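Local coordinates for protein endoglucanase (Clostridium thermocellum, PDB 2YIK) that probably hydrolyses internal beta-1,4-glycosidic links of cellulose and carries bound calcium and zinc ions, at residues N342-Y347 with I359-P364; A286-L291 with A326-E331; W278-C283 with D320-T325; L368-S373 with P414-N419. All coordinates share one frame; numbering follows the deposited sequence.

In the fold
The four contacts tie together helices of the (alpha/alpha)6-barrel domain common to family 9 glycoside hydrolases. Interactions 2 and 3 are successive levels of one helix pair, 279-293 with 322-336, their centres 10 Å apart; interaction 3 marks the calcium-bearing start of that pair. Interaction 1, at a second calcium, follows along the chain and rests against interaction 2, where Trp362 CD2 comes within 3.4 Å of Ala330 CB. Helix 363-373 then carries the chain to interaction 4, whose centre lies 21 Å from that of interaction 1; Leu368 CD2 meets Ser323 CB of interaction 3 at 3.7 Å. All four lie away from the predicted active-site His451.

Interaction 1. Residues N342-Y347 with I359-P364; sequences NFEDRY and IDFWKP. With CA (calcium ion), chain B.
Glu344 meets both Ile359 and Phe361 beside a calcium site, where helix 342-350 packs against the loop leading into helix 363-373 of the (alpha/alpha)6-barrel domain. Its CB lies near the CG2 methyl of Ile359. CG, one bond further, meets Ile359 O at 3.4 Å and, from another side, CE2 of Phe361 at 3.8 Å. A bend at chi2 (81°) then swings the carboxylate round to the metal, with its plane turned 43° from the phenyl ring. OE1 and OE2 both bind calcium, each at 2.7 Å; water 2, Asn333, Asp337 and Ser340 complete the site. Glutamate suits this place because its methylene groups can pack against Ile359 and the Phe361 ring while its two oxygens hold the ion.

The Phe361 ring lies against the helix, with Tyr347 CB near its edge 4.1 Å from CZ and Phe343 CB obliquely placed 3.9 Å from CE2. Tyr347 adds an oblique ring contact to the branched Ile359, and sends its hydroxyl on to Tyr306 O. No direct hydrogen bond joins the two segments. Water 1 bridges them instead, donating to Glu344 OE2 at 2.6 Å and accepting from Phe361 N at 3.1 Å.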
# COMPACT_ATOMS: atom_id res chain seq x y z
N ASN A 342 -22.22 -6.13 -22.45
CA ASN A 342 -21.28 -5.28 -23.18
C ASN A 342 -19.84 -5.31 -22.69
O ASN A 342 -18.93 -5.55 -23.48
CB ASN A 342 -21.77 -3.83 -23.20
CG ASN A 342 -22.88 -3.62 -24.22
OD1 ASN A 342 -24.03 -3.37 -23.86
ND2 ASN A 342 -22.53 -3.74 -25.50
N PHE A 343 -19.62 -5.07 -21.40
CA PHE A 343 -18.26 -5.07 -20.85
C PHE A 343 -17.63 -6.46 -20.96
O PHE A 343 -16.46 -6.59 -21.32
CB PHE A 343 -18.27 -4.61 -19.38
CG PHE A 343 -18.47 -3.12 -19.19
CD1 PHE A 343 -18.92 -2.31 -20.23
CD2 PHE A 343 -18.24 -2.54 -17.94
CE1 PHE A 343 -19.14 -0.94 -20.03
CE2 PHE A 343 -18.46 -1.18 -17.73
CZ PHE A 343 -18.91 -0.37 -18.78
N GLU A 344 -18.41 -7.50 -20.66
CA GLU A 344 -17.90 -8.86 -20.74
C GLU A 344 -17.47 -9.21 -22.17
O GLU A 344 -16.39 -9.77 -22.38
CB GLU A 344 -18.95 -9.88 -20.28
CG GLU A 344 -19.25 -9.85 -18.79
CD GLU A 344 -20.21 -8.74 -18.43
OE1 GLU A 344 -20.53 -7.92 -19.32
OE2 GLU A 344 -20.64 -8.70 -17.26
N ASP A 345 -18.32 -8.88 -23.14
CA ASP A 345 -18.00 -9.18 -24.52
C ASP A 345 -16.86 -8.33 -25.05
O ASP A 345 -16.09 -8.79 -25.89
CB ASP A 345 -19.25 -9.02 -25.40
CG ASP A 345 -20.30 -10.07 -25.09
OD1 ASP A 345 -19.94 -11.10 -24.47
OD2 ASP A 345 -21.48 -9.87 -25.47
N ARG A 346 -16.74 -7.10 -24.56
CA ARG A 346 -15.64 -6.23 -24.96
C ARG A 346 -14.34 -6.81 -24.40
O ARG A 346 -13.31 -6.84 -25.08
CB ARG A 346 -15.84 -4.81 -24.42
CG ARG A 346 -16.73 -3.91 -25.29
CD ARG A 346 -17.03 -2.58 -24.59
NE ARG A 346 -15.83 -1.77 -24.34
CZ ARG A 346 -15.80 -0.70 -23.54
NH1 ARG A 346 -16.90 -0.31 -22.90
NH2 ARG A 346 -14.67 -0.03 -23.36
N TYR A 347 -14.40 -7.30 -23.17
CA TYR A 347 -13.22 -7.89 -22.56
C TYR A 347 -12.77 -9.15 -23.31
O TYR A 347 -11.58 -9.35 -23.54
CB TYR A 347 -13.46 -8.22 -21.09
CG TYR A 347 -12.33 -9.05 -20.51
CD1 TYR A 347 -11.02 -8.56 -20.51
CD2 TYR A 347 -12.55 -10.34 -20.04
CE1 TYR A 347 -9.96 -9.36 -20.07
CE2 TYR A 347 -11.50 -11.14 -19.61
CZ TYR A 347 -10.21 -10.64 -19.63
OH TYR A 347 -9.17 -11.44 -19.21
N ILE A 359 -17.78 -15.16 -18.69
CA ILE A 359 -17.06 -14.11 -17.99
C ILE A 359 -18.02 -13.42 -17.02
O ILE A 359 -19.07 -12.92 -17.44
CB ILE A 359 -16.50 -13.02 -18.95
CG1 ILE A 359 -15.33 -13.56 -19.75
CG2 ILE A 359 -16.04 -11.80 -18.16
CD1 ILE A 359 -15.75 -14.62 -20.73
N ASP A 360 -17.66 -13.44 -15.75
CA ASP A 360 -18.43 -12.79 -14.70
C ASP A 360 -17.34 -12.11 -13.89
O ASP A 360 -16.53 -12.78 -13.23
CB ASP A 360 -19.20 -13.81 -13.85
CG ASP A 360 -19.93 -13.17 -12.66
OD1 ASP A 360 -19.50 -12.11 -12.16
OD2 ASP A 360 -20.95 -13.74 -12.21
N PHE A 361 -17.30 -10.79 -13.95
CA PHE A 361 -16.27 -10.04 -13.27
C PHE A 361 -16.04 -10.35 -11.78
O PHE A 361 -14.91 -10.25 -11.32
CB PHE A 361 -16.47 -8.54 -13.52
CG PHE A 361 -16.14 -8.13 -14.94
CD1 PHE A 361 -14.82 -8.19 -15.40
CD2 PHE A 361 -17.14 -7.75 -15.84
CE1 PHE A 361 -14.51 -7.88 -16.73
CE2 PHE A 361 -16.84 -7.44 -17.17
CZ PHE A 361 -15.52 -7.51 -17.62
N TRP A 362 -17.08 -10.74 -11.06
CA TRP A 362 -16.91 -11.09 -9.64
C TRP A 362 -16.46 -12.55 -9.43
O TRP A 362 -15.96 -12.89 -8.35
CB TRP A 362 -18.20 -10.87 -8.85
CG TRP A 362 -18.43 -9.46 -8.39
CD1 TRP A 362 -19.49 -8.66 -8.71
CD2 TRP A 362 -17.60 -8.70 -7.50
NE1 TRP A 362 -19.37 -7.45 -8.08
CE2 TRP A 362 -18.22 -7.44 -7.33
CE3 TRP A 362 -16.39 -8.95 -6.84
CZ2 TRP A 362 -17.68 -6.43 -6.52
CZ3 TRP A 362 -15.84 -7.94 -6.03
CH2 TRP A 362 -16.49 -6.70 -5.88
N LYS A 363 -16.64 -13.39 -10.44
CA LYS A 363 -16.29 -14.81 -10.32
C LYS A 363 -14.85 -15.08 -9.92
O LYS A 363 -14.59 -15.93 -9.07
CB LYS A 363 -16.64 -15.55 -11.63
CG LYS A 363 -16.47 -17.06 -11.57
CD LYS A 363 -17.18 -17.66 -10.37
CE LYS A 363 -17.20 -19.19 -10.41
NZ LYS A 363 -17.97 -19.73 -9.26
N PRO A 364 -13.87 -14.37 -10.51
CA PRO A 364 -12.49 -14.65 -10.10
C PRO A 364 -12.25 -14.42 -8.61
O PRO A 364 -11.45 -15.11 -7.98
CB PRO A 364 -11.67 -13.71 -10.97
CG PRO A 364 -12.50 -13.63 -12.22
CD PRO A 364 -13.89 -13.46 -11.66
CA CA B . -22.11 -6.49 -17.71
O HOH W 1 -20.02 -9.81 -14.94
O HOH W 2 -23.33 -7.78 -15.77

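Interaction 2. Residues A286-L291 with A326-E331; sequences AAWLYL and ACILAE
Ala287, whose methyl faces Ile328 and Leu329 on the next helix, has a carbonyl oxygen that takes two backbone N-H groups of its own helix: Leu291 N at 3.1 Å and, weakly, Tyr290 N at 3.2 Å. No hydrogen bond crosses between the two segments; the contact is carried by side-chain carbon, and Ile328 has the largest share. Both of its branches are used. CG2 sits 3.7 Å from Ala287 CB and 3.8 Å from Leu291 CD2. The other branch starts beside the backbone N, opposite the carbonyl carbon (chi1 -54°), and turns to lay CD1 over one face of the Trp288 indole. CD1 comes 3.3 Å from CZ2, toward the rim of the ring, which is tight packing; the two side chains cross at about a right angle.

Alanine suits position 287 because its short methyl can meet both Ile328 and Leu329, with the helix axes 9.2 Å apart; Leu329 CD2 closes in on that methyl, Ala287 CB, at 3.9 Å. The indole also meets Tyr139 and Trp284 edge-to-face and touches helix 216-233, so Trp288 joins this pair to a further helix. Helices 279-293 and 322-336 run in nearly the same direction, 28° apart, as expected of neighbours within one layer of an (alpha/alpha)6 barrel, whose hairpin partners would run antiparallel.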
# COMPACT_ATOMS: atom_id res chain seq x y z
N ALA A 286 -5.43 1.51 -14.55
CA ALA A 286 -6.42 1.70 -15.60
C ALA A 286 -7.84 1.59 -15.07
O ALA A 286 -8.70 2.41 -15.40
CB ALA A 286 -6.19 0.69 -16.73
N ALA A 287 -8.09 0.58 -14.25
CA ALA A 287 -9.42 0.38 -13.68
C ALA A 287 -9.82 1.57 -12.82
O ALA A 287 -10.94 2.06 -12.92
CB ALA A 287 -9.45 -0.90 -12.84
N TRP A 288 -8.91 2.04 -11.97
CA TRP A 288 -9.19 3.18 -11.12
C TRP A 288 -9.39 4.45 -11.92
O TRP A 288 -10.21 5.30 -11.56
CB TRP A 288 -8.08 3.39 -10.09
CG TRP A 288 -8.19 2.48 -8.92
CD1 TRP A 288 -7.44 1.36 -8.67
CD2 TRP A 288 -9.11 2.59 -7.83
NE1 TRP A 288 -7.84 0.78 -7.49
CE2 TRP A 288 -8.86 1.51 -6.95
CE3 TRP A 288 -10.12 3.51 -7.51
CZ2 TRP A 288 -9.59 1.32 -5.77
CZ3 TRP A 288 -10.85 3.32 -6.33
CH2 TRP A 288 -10.58 2.23 -5.48
N LEU A 289 -8.63 4.60 -13.00
CA LEU A 289 -8.76 5.77 -13.84
C LEU A 289 -10.10 5.77 -14.59
O LEU A 289 -10.65 6.84 -14.87
CB LEU A 289 -7.59 5.87 -14.83
CG LEU A 289 -6.32 6.45 -14.18
CD1 LEU A 289 -5.12 6.17 -15.05
CD2 LEU A 289 -6.51 7.95 -13.97
N TYR A 290 -10.63 4.59 -14.90
CA TYR A 290 -11.91 4.55 -15.59
C TYR A 290 -12.97 4.95 -14.56
O TYR A 290 -13.89 5.70 -14.87
CB TYR A 290 -12.25 3.16 -16.13
CG TYR A 290 -13.61 3.12 -16.80
CD1 TYR A 290 -13.78 3.59 -18.10
CD2 TYR A 290 -14.73 2.67 -16.11
CE1 TYR A 290 -15.05 3.62 -18.70
CE2 TYR A 290 -16.00 2.70 -16.69
CZ TYR A 290 -16.15 3.18 -17.98
OH TYR A 290 -17.41 3.19 -18.55
N LEU A 291 -12.80 4.45 -13.34
CA LEU A 291 -13.73 4.76 -12.26
C LEU A 291 -13.75 6.28 -12.03
O LEU A 291 -14.81 6.86 -11.78
CB LEU A 291 -13.28 4.03 -10.98
CG LEU A 291 -14.31 3.63 -9.92
CD1 LEU A 291 -15.50 2.93 -10.56
CD2 LEU A 291 -13.64 2.71 -8.89
N ALA A 326 -9.34 -7.03 -10.08
CA ALA A 326 -10.57 -7.75 -10.38
C ALA A 326 -11.75 -7.14 -9.63
O ALA A 326 -12.83 -7.02 -10.19
CB ALA A 326 -10.44 -9.22 -10.03
N CYS A 327 -11.53 -6.75 -8.38
CA CYS A 327 -12.58 -6.14 -7.57
C CYS A 327 -13.07 -4.83 -8.19
O CYS A 327 -14.27 -4.58 -8.28
CB CYS A 327 -12.08 -5.86 -6.15
SG CYS A 327 -11.88 -7.31 -5.09
N ILE A 328 -12.13 -4.00 -8.63
CA ILE A 328 -12.49 -2.72 -9.20
C ILE A 328 -13.22 -2.88 -10.54
O ILE A 328 -14.22 -2.21 -10.78
CB ILE A 328 -11.25 -1.81 -9.37
CG1 ILE A 328 -10.53 -1.69 -8.02
CG2 ILE A 328 -11.68 -0.42 -9.87
CD1 ILE A 328 -11.42 -1.22 -6.90
N LEU A 329 -12.73 -3.78 -11.38
CA LEU A 329 -13.38 -4.03 -12.66
C LEU A 329 -14.79 -4.56 -12.42
O LEU A 329 -15.71 -4.26 -13.17
CB LEU A 329 -12.56 -5.03 -13.49
CG LEU A 329 -11.27 -4.47 -14.11
CD1 LEU A 329 -10.52 -5.57 -14.85
CD2 LEU A 329 -11.61 -3.33 -15.06
N ALA A 330 -14.97 -5.34 -11.36
CA ALA A 330 -16.29 -5.87 -11.06
C ALA A 330 -17.22 -4.76 -10.57
O ALA A 330 -18.40 -4.73 -10.92
CB ALA A 330 -16.19 -6.97 -10.01
N GLU A 331 -16.69 -3.84 -9.76
CA GLU A 331 -17.49 -2.73 -9.26
C GLU A 331 -17.85 -1.82 -10.44
O GLU A 331 -18.94 -1.26 -10.48
CB GLU A 331 -16.73 -1.95 -8.19
CG GLU A 331 -16.45 -2.76 -6.93
CD GLU A 331 -15.66 -2.02 -5.87
OE1 GLU A 331 -15.61 -0.77 -5.89
OE2 GLU A 331 -15.09 -2.69 -4.99

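Interaction 3. Residues W278-C283 with D320-T325; sequences WQDDYC and DVWSGT. With CA (calcium ion), chain C.
Asp280, Trp322 and Val321 carry this contact, at the starts of two neighbouring helices and beside a calcium ion. Asp280 works with every part of its side chain. Its CB lies over the five-membered ring of Trp322, 3.4 Å from the centroid and 11° off the normal, a CH-pi contact near the middle of the face. CG is set between the backbone N and carbonyl carbon (chi1 54°), a turn that sends the carboxylate to the metal. There OD1 binds calcium at 2.6 Å and OD2 at 2.7 Å. OD2 has a second task: through its anti lone pair it accepts a nearly straight hydrogen bond from Val321 N, 2.9 Å long with an angle of 169° at the hydrogen. Asp281 OD2, Lys277 O and waters 3 and 4 complete the six ligand atoms. Aspartate suits position 280 because its short side chain offers CB to the indole and two oxygens to the metal.

Trp322 spreads its broad indole across the first turn of helix 279-293. Cys283 SG touches its six-membered ring at the edge, 3.7 Å from CZ3, and Gln279 CB packs near CZ2. An Asx turn, in which Asp320 OD1 accepts from Trp322 N, shapes the chain where helix 322-336 begins.

Val321, the N-cap residue, brings its CG2 methyl 3.4 Å from Asp280 OD2, and its carbonyl oxygen receives both Thr325 N and Thr325 OG1, from opposite faces. Since OD2 serves calcium and a backbone N-H together, the metal site is coupled directly to the start of helix 322-336; the ion probably also eases the crowding of the negative Asp280 and Asp320, with Lys277 pairing with the latter.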
# COMPACT_ATOMS: atom_id res chain seq x y z
N TRP A 278 4.41 -6.08 -14.56
CA TRP A 278 3.83 -4.75 -14.62
C TRP A 278 2.37 -4.75 -15.03
O TRP A 278 1.65 -3.79 -14.77
CB TRP A 278 4.62 -3.88 -15.61
CG TRP A 278 4.60 -4.42 -17.02
CD1 TRP A 278 5.56 -5.21 -17.61
CD2 TRP A 278 3.59 -4.21 -18.02
NE1 TRP A 278 5.20 -5.50 -18.91
CE2 TRP A 278 4.01 -4.89 -19.19
CE3 TRP A 278 2.39 -3.49 -18.04
CZ2 TRP A 278 3.25 -4.89 -20.37
CZ3 TRP A 278 1.63 -3.50 -19.23
CH2 TRP A 278 2.07 -4.19 -20.37
N GLN A 279 1.92 -5.83 -15.67
CA GLN A 279 0.54 -5.89 -16.15
C GLN A 279 -0.55 -5.73 -15.10
O GLN A 279 -1.58 -5.11 -15.38
CB GLN A 279 0.31 -7.16 -16.97
CG GLN A 279 1.08 -7.18 -18.29
CD GLN A 279 2.44 -7.84 -18.17
OE1 GLN A 279 3.08 -7.81 -17.12
NE2 GLN A 279 2.89 -8.44 -19.27
N ASP A 280 -0.35 -6.26 -13.90
CA ASP A 280 -1.36 -6.12 -12.86
C ASP A 280 -1.44 -4.67 -12.38
O ASP A 280 -2.53 -4.13 -12.21
CB ASP A 280 -1.06 -7.05 -11.69
CG ASP A 280 0.32 -6.86 -11.15
OD1 ASP A 280 1.26 -6.81 -11.97
OD2 ASP A 280 0.47 -6.78 -9.91
N ASP A 281 -0.29 -4.03 -12.15
CA ASP A 281 -0.28 -2.63 -11.70
C ASP A 281 -0.88 -1.73 -12.79
O ASP A 281 -1.60 -0.77 -12.49
CB ASP A 281 1.15 -2.16 -11.43
CG ASP A 281 1.91 -3.07 -10.50
OD1 ASP A 281 1.61 -3.11 -9.29
OD2 ASP A 281 2.83 -3.74 -10.99
N TYR A 282 -0.56 -2.04 -14.04
CA TYR A 282 -1.05 -1.28 -15.18
C TYR A 282 -2.58 -1.35 -15.21
O TYR A 282 -3.26 -0.33 -15.32
CB TYR A 282 -0.46 -1.85 -16.48
CG TYR A 282 -0.71 -1.00 -17.71
CD1 TYR A 282 0.07 0.13 -17.97
CD2 TYR A 282 -1.72 -1.33 -18.61
CE1 TYR A 282 -0.16 0.92 -19.10
CE2 TYR A 282 -1.96 -0.55 -19.74
CZ TYR A 282 -1.18 0.57 -19.98
OH TYR A 282 -1.44 1.35 -21.09
N CYS A 283 -3.12 -2.56 -15.09
CA CYS A 283 -4.57 -2.77 -15.10
C CYS A 283 -5.26 -2.15 -13.88
O CYS A 283 -6.36 -1.62 -13.99
CB CYS A 283 -4.90 -4.26 -15.20
SG CYS A 283 -4.46 -4.97 -16.81
N ASP A 320 1.66 -8.23 -6.40
CA ASP A 320 0.56 -8.76 -7.20
C ASP A 320 -0.77 -8.13 -6.81
O ASP A 320 -1.37 -8.47 -5.79
CB ASP A 320 0.44 -10.28 -7.02
CG ASP A 320 -0.54 -10.90 -8.00
OD1 ASP A 320 -1.56 -10.26 -8.33
OD2 ASP A 320 -0.30 -12.04 -8.43
N VAL A 321 -1.25 -7.21 -7.64
CA VAL A 321 -2.50 -6.54 -7.36
C VAL A 321 -3.63 -6.97 -8.31
O VAL A 321 -4.58 -6.23 -8.54
CB VAL A 321 -2.31 -4.99 -7.42
CG1 VAL A 321 -1.34 -4.56 -6.32
CG2 VAL A 321 -1.80 -4.56 -8.81
N TRP A 322 -3.52 -8.18 -8.84
CA TRP A 322 -4.55 -8.71 -9.74
C TRP A 322 -5.91 -8.85 -9.04
O TRP A 322 -6.95 -8.54 -9.62
CB TRP A 322 -4.15 -10.07 -10.31
CG TRP A 322 -3.23 -10.04 -11.52
CD1 TRP A 322 -2.05 -10.72 -11.67
CD2 TRP A 322 -3.44 -9.33 -12.76
NE1 TRP A 322 -1.51 -10.48 -12.91
CE2 TRP A 322 -2.32 -9.61 -13.59
CE3 TRP A 322 -4.43 -8.45 -13.22
CZ2 TRP A 322 -2.21 -9.09 -14.90
CZ3 TRP A 322 -4.31 -7.93 -14.52
CH2 TRP A 322 -3.20 -8.24 -15.33
N SER A 323 -5.91 -9.31 -7.79
CA SER A 323 -7.18 -9.49 -7.09
C SER A 323 -7.85 -8.16 -6.80
O SER A 323 -9.07 -8.06 -6.89
CB SER A 323 -6.98 -10.29 -5.79
OG SER A 323 -6.01 -9.72 -4.95
N GLY A 324 -7.07 -7.14 -6.48
CA GLY A 324 -7.64 -5.83 -6.23
C GLY A 324 -8.21 -5.31 -7.54
O GLY A 324 -9.30 -4.73 -7.58
N THR A 325 -7.47 -5.52 -8.62
CA THR A 325 -7.89 -5.08 -9.94
C THR A 325 -9.23 -5.73 -10.29
O THR A 325 -10.16 -5.04 -10.72
CB THR A 325 -6.83 -5.47 -11.02
OG1 THR A 325 -5.60 -4.78 -10.75
CG2 THR A 325 -7.30 -5.09 -12.41
CA CA C . 3.11 -6.22 -10.28
O HOH W 3 2.60 -5.21 -7.95
O HOH W 4 5.47 -6.82 -9.38

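Interaction 4. Residues L368-S373 with P414-N419; sequences LLDKWS and PSKYAN
Tyr417 packs against Leu369, Asp370 and Ser373 where the end of helix 363-373 meets the beginning of helix 416-428, two helices of the (alpha/alpha)6-barrel domain. Ser415 is the N-cap of the second helix: its OG accepts from Tyr417 N, and Asp407 receives the same hydroxyl as well as Ala418 N, so the turn that presents the tyrosine is itself well anchored.

The apolar part of the contact is a CH-pi interaction. Leu369 CB stands over one face of the phenol ring, 3.8 Å from its centroid and 17° off the normal, while Leu369 CD1 approaches Tyr417 CD2. CG of Lys416 lies over the opposite face, toward the rim, so the ring lies between two aliphatic groups, and Tyr406 meets it edge-to-face. An aromatic residue that also bears a hydroxyl suits this half-buried seam.

The polar part gathers at Asp370 OD1, which lies at the ring's edge. Tyr417 OH donates to it at 2.6 Å, approaching from above the carboxylate plane, 45° out of it. Water 5 donates to the same oxygen at 2.9 Å and accepts weakly from Lys416 NZ. The extended Lys416 chain carries NZ toward the carboxylate, where it makes a long salt bridge to Asp370 OD1 at 4.0 Å.

Ser373 OG also sits at the ring's edge, 3.5 Å from CD1. Its torsion (chi1 69°) turns the hydroxyl back on its own helix, where OG donates to Leu369 O at 2.6 Å and Ser373 N reaches that oxygen from the opposite face at 2.8 Å.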
# COMPACT_ATOMS: atom_id res chain seq x y z
N LEU A 368 -11.35 -16.91 -5.47
CA LEU A 368 -10.25 -16.58 -4.57
C LEU A 368 -10.73 -16.74 -3.13
O LEU A 368 -10.05 -17.35 -2.29
CB LEU A 368 -9.80 -15.14 -4.79
CG LEU A 368 -8.79 -14.57 -3.79
CD1 LEU A 368 -7.46 -15.31 -3.92
CD2 LEU A 368 -8.63 -13.07 -4.04
N LEU A 369 -11.90 -16.18 -2.85
CA LEU A 369 -12.48 -16.24 -1.51
C LEU A 369 -12.90 -17.64 -1.08
O LEU A 369 -12.77 -17.98 0.10
CB LEU A 369 -13.65 -15.26 -1.41
CG LEU A 369 -13.22 -13.79 -1.42
CD1 LEU A 369 -14.45 -12.89 -1.45
CD2 LEU A 369 -12.37 -13.49 -0.19
N ASP A 370 -13.40 -18.45 -2.01
CA ASP A 370 -13.79 -19.82 -1.66
C ASP A 370 -12.52 -20.56 -1.27
O ASP A 370 -12.52 -21.41 -0.38
CB ASP A 370 -14.43 -20.55 -2.84
CG ASP A 370 -15.86 -20.11 -3.10
OD1 ASP A 370 -16.51 -19.59 -2.17
OD2 ASP A 370 -16.34 -20.31 -4.23
N LYS A 371 -11.43 -20.22 -1.96
CA LYS A 371 -10.15 -20.85 -1.72
C LYS A 371 -9.61 -20.49 -0.33
O LYS A 371 -9.23 -21.37 0.43
CB LYS A 371 -9.16 -20.43 -2.81
CG LYS A 371 -7.95 -21.36 -2.96
CD LYS A 371 -7.05 -20.97 -4.13
CE LYS A 371 -7.73 -21.22 -5.47
NZ LYS A 371 -6.78 -21.07 -6.60
N TRP A 372 -9.60 -19.19 -0.02
CA TRP A 372 -9.11 -18.71 1.27
C TRP A 372 -9.99 -19.03 2.48
O TRP A 372 -9.49 -19.40 3.54
CB TRP A 372 -8.88 -17.19 1.22
CG TRP A 372 -7.52 -16.80 0.69
CD1 TRP A 372 -7.13 -16.76 -0.63
CD2 TRP A 372 -6.36 -16.47 1.46
NE1 TRP A 372 -5.81 -16.41 -0.71
CE2 TRP A 372 -5.31 -16.23 0.55
CE3 TRP A 372 -6.12 -16.35 2.84
CZ2 TRP A 372 -4.02 -15.89 0.97
CZ3 TRP A 372 -4.84 -16.00 3.26
CH2 TRP A 372 -3.81 -15.77 2.32
N SER A 373 -11.30 -18.89 2.32
CA SER A 373 -12.22 -19.13 3.42
C SER A 373 -12.78 -20.55 3.49
O SER A 373 -13.37 -20.93 4.50
CB SER A 373 -13.41 -18.16 3.33
OG SER A 373 -14.23 -18.47 2.21
N PRO A 414 -23.06 -9.11 5.89
CA PRO A 414 -22.07 -10.17 6.06
C PRO A 414 -22.55 -11.53 5.67
O PRO A 414 -23.67 -11.95 6.00
CB PRO A 414 -21.71 -10.09 7.53
CG PRO A 414 -22.99 -9.66 8.16
CD PRO A 414 -23.49 -8.58 7.20
N SER A 415 -21.66 -12.23 4.99
CA SER A 415 -21.86 -13.57 4.50
C SER A 415 -20.75 -14.43 5.11
O SER A 415 -20.03 -14.00 6.04
CB SER A 415 -21.75 -13.58 2.95
OG SER A 415 -20.39 -13.53 2.44
N LYS A 416 -20.66 -15.68 4.66
CA LYS A 416 -19.65 -16.61 5.13
C LYS A 416 -18.26 -15.97 4.91
O LYS A 416 -17.32 -16.28 5.63
CB LYS A 416 -19.75 -17.95 4.37
CG LYS A 416 -19.59 -17.84 2.85
CD LYS A 416 -19.71 -19.21 2.18
CE LYS A 416 -19.62 -19.05 0.66
NZ LYS A 416 -19.78 -20.34 -0.06
N TYR A 417 -18.12 -15.09 3.91
CA TYR A 417 -16.80 -14.46 3.69
C TYR A 417 -16.44 -13.52 4.84
O TYR A 417 -15.38 -13.67 5.46
CB TYR A 417 -16.76 -13.71 2.35
CG TYR A 417 -16.94 -14.62 1.15
CD1 TYR A 417 -16.40 -15.91 1.15
CD2 TYR A 417 -17.66 -14.20 0.04
CE1 TYR A 417 -16.59 -16.76 0.07
CE2 TYR A 417 -17.85 -15.05 -1.05
CZ TYR A 417 -17.32 -16.33 -1.03
OH TYR A 417 -17.53 -17.17 -2.10
N ALA A 418 -17.32 -12.56 5.13
CA ALA A 418 -17.09 -11.63 6.22
C ALA A 418 -16.97 -12.38 7.55
O ALA A 418 -16.13 -12.05 8.39
CB ALA A 418 -18.22 -10.62 6.30
N ASN A 419 -17.81 -13.39 7.75
CA ASN A 419 -17.77 -14.17 8.98
C ASN A 419 -16.40 -14.82 9.09
O ASN A 419 -15.82 -14.87 10.17
CB ASN A 419 -18.86 -15.25 8.99
CG ASN A 419 -20.26 -14.65 8.97
OD1 ASN A 419 -20.47 -13.53 9.42
ND2 ASN A 419 -21.23 -15.41 8.46
O HOH W 5 -16.65 -21.30 0.21